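Local coordinates for protein toxin PAU_02230 (Photorhabdus asymbiotica subsp. asymbiotica ATCC 43949, PDB 6HV6) that is a bacterial toxin, PaTox, from an insect- and human-associated pathogen, modelled here as a chain of helices and a six-stranded antiparallel sheet, at residues D335-D338 against D339-S342. The protein carries 1 engineered substitution. Residues are numbered along the deposited sequence; the frame is centred on the assembly and turned at random.
Sequences DFPD and DSVS. With EDO (1,2-ethanediol), chain E.
Val341 CG2 and Ser340 OG lie obliquely to the ring of Phe336 and touch the side chain at its root, where Phe336 CB is 3.8 Å from Val341 CG2; the ring stacks with Tyr334, and the side chain also touches Met331 of helix 320-334 and Pro287. Beside it, the flat carbonyl of Pro337 is approached from two directions. The hydroxyl Ser340 OG donates to Pro337 O at 2.7 Å, in the carbonyl plane and on a lone pair, while Ser340 N reaches the same oxygen at 2.9 Å from above that plane, 54° out of it. What puts the hydroxyl there is its torsion: OG sits between the backbone N and carbonyl carbon of Ser340 (chi1 80°), turned back toward Pro337, and Pro337 CD also packs on it at 3.5 Å. One residue on, Val341 N donates to Asp338 O at 3.2 Å. Val341 itself is buried, extending its packing to Phe327 and Val284. On the outer side, the carboxylate of Asp339 bends back until OD1 is 3.6 Å from Pro337 CB, and its OD2 accepts a 2.9 Å bond from O1 of a 1,2-ethanediol, probably from the crystallisation liquor. Two successive i to i+3 backbone bonds define a short 3-10 turn; following the Schellman motif at Asp335, it links helix 320-334 to edge strand 342-346 of the antiparallel sheet.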
ATOM      1  N   ASP A 335      14.436  -0.393  -7.431  1.00 34.08           N
ATOM      2  CA  ASP A 335      15.192   0.210  -8.540  1.00 34.55           C
ATOM      3  C   ASP A 335      15.118   1.736  -8.511  1.00 38.74           C
ATOM      4  O   ASP A 335      15.059   2.390  -9.558  1.00 36.65           O
ATOM      5  CB  ASP A 335      14.717  -0.312  -9.900  1.00 38.19           C
ATOM      6  CG  ASP A 335      15.799  -0.222 -10.968  1.00 54.79           C
ATOM      7  OD1 ASP A 335      16.946  -0.640 -10.685  1.00 53.00           O
ATOM      8  OD2 ASP A 335      15.499   0.269 -12.079  1.00 60.09           O
ATOM      9  N   PHE A 336      15.093   2.317  -7.314  1.00 28.73           N
ATOM     10  CA  PHE A 336      15.195   3.772  -7.189  1.00 28.68           C
ATOM     11  C   PHE A 336      16.645   4.198  -7.358  1.00 33.83           C
ATOM     12  O   PHE A 336      17.512   3.693  -6.636  1.00 35.30           O
ATOM     13  CB  PHE A 336      14.708   4.235  -5.824  1.00 27.23           C
ATOM     14  CG  PHE A 336      13.230   4.055  -5.597  1.00 30.83           C
ATOM     15  CD1 PHE A 336      12.339   4.088  -6.654  1.00 31.94           C
ATOM     16  CD2 PHE A 336      12.737   3.867  -4.315  1.00 31.71           C
ATOM     17  CE1 PHE A 336      10.976   3.933  -6.436  1.00 37.94           C
ATOM     18  CE2 PHE A 336      11.371   3.713  -4.094  1.00 31.29           C
ATOM     19  CZ  PHE A 336      10.496   3.750  -5.155  1.00 32.31           C
ATOM     20  N   PRO A 337      16.956   5.133  -8.255  1.00 31.61           N
ATOM     21  CA  PRO A 337      18.319   5.676  -8.303  1.00 33.44           C
ATOM     22  C   PRO A 337      18.668   6.394  -7.002  1.00 33.04           C
ATOM     23  O   PRO A 337      17.800   6.948  -6.321  1.00 32.80           O
ATOM     24  CB  PRO A 337      18.293   6.633  -9.501  1.00 34.93           C
ATOM     25  CG  PRO A 337      16.857   6.916  -9.742  1.00 44.49           C
ATOM     26  CD  PRO A 337      16.095   5.702  -9.308  1.00 34.38           C
ATOM     27  N   ASP A 338      19.960   6.353  -6.657  1.00 34.59           N
ATOM     28  CA  ASP A 338      20.425   6.873  -5.373  1.00 34.63           C
ATOM     29  C   ASP A 338      20.057   8.337  -5.187  1.00 35.84           C
ATOM     30  O   ASP A 338      19.662   8.748  -4.089  1.00 37.52           O
ATOM     31  CB  ASP A 338      21.941   6.702  -5.250  1.00 44.98           C
ATOM     32  CG  ASP A 338      22.361   5.249  -5.159  1.00 61.31           C
ATOM     33  OD1 ASP A 338      21.471   4.367  -5.209  1.00 60.39           O
ATOM     34  OD2 ASP A 338      23.580   4.992  -5.033  1.00 66.56           O
ATOM     35  N   ASP A 339      20.204   9.147  -6.240  1.00 36.20           N
ATOM     36  CA  ASP A 339      19.896  10.568  -6.148  1.00 36.81           C
ATOM     37  C   ASP A 339      18.404  10.847  -6.038  1.00 37.40           C
ATOM     38  O   ASP A 339      18.026  12.006  -5.850  1.00 35.40           O
ATOM     39  CB  ASP A 339      20.452  11.315  -7.360  1.00 39.34           C
ATOM     40  CG  ASP A 339      19.987  10.716  -8.670  1.00 47.16           C
ATOM     41  OD1 ASP A 339      20.314   9.545  -8.948  1.00 38.99           O
ATOM     42  OD2 ASP A 339      19.275  11.407  -9.416  1.00 44.55           O
ATOM     43  N   SER A 340      17.555   9.838  -6.187  1.00 33.03           N
ATOM     44  CA  SER A 340      16.125  10.050  -6.075  1.00 32.81           C
ATOM     45  C   SER A 340      15.618   9.784  -4.672  1.00 34.71           C
ATOM     46  O   SER A 340      14.449  10.051  -4.399  1.00 29.80           O
ATOM     47  CB  SER A 340      15.364   9.175  -7.073  1.00 30.88           C
ATOM     48  OG  SER A 340      15.231   7.840  -6.613  1.00 29.85           O
ATOM     49  N   VAL A 341      16.473   9.286  -3.781  1.00 29.78           N
ATOM     50  CA  VAL A 341      16.101   8.939  -2.414  1.00 30.62           C
ATOM     51  C   VAL A 341      16.765   9.947  -1.481  1.00 33.87           C
ATOM     52  O   VAL A 341      17.988  10.120  -1.518  1.00 33.27           O
ATOM     53  CB  VAL A 341      16.516   7.501  -2.067  1.00 33.65           C
ATOM     54  CG1 VAL A 341      16.152   7.178  -0.612  1.00 32.46           C
ATOM     55  CG2 VAL A 341      15.864   6.508  -3.031  1.00 28.38           C
ATOM     56  N   SER A 342      15.969  10.616  -0.646  1.00 32.70           N
ATOM     57  CA  SER A 342      16.505  11.689   0.192  1.00 36.31           C
ATOM     58  C   SER A 342      15.938  11.569   1.597  1.00 29.41           C
ATOM     59  O   SER A 342      14.908  10.930   1.824  1.00 27.73           O
ATOM     60  CB  SER A 342      16.210  13.089  -0.379  1.00 36.94           C
ATOM     61  OG  SER A 342      14.814  13.317  -0.538  1.00 40.50           O
TER
HETATM   62  C1  EDO E2204      17.832  14.251  -9.530  1.00 59.33           C
HETATM   63  O1  EDO E2204      19.014  14.243  -8.728  1.00 57.08           O
HETATM   64  C2  EDO E2204      18.152  14.868 -10.887  1.00 65.00           C
HETATM   65  O2  EDO E2204      17.053  14.620 -11.772  1.00 70.60           O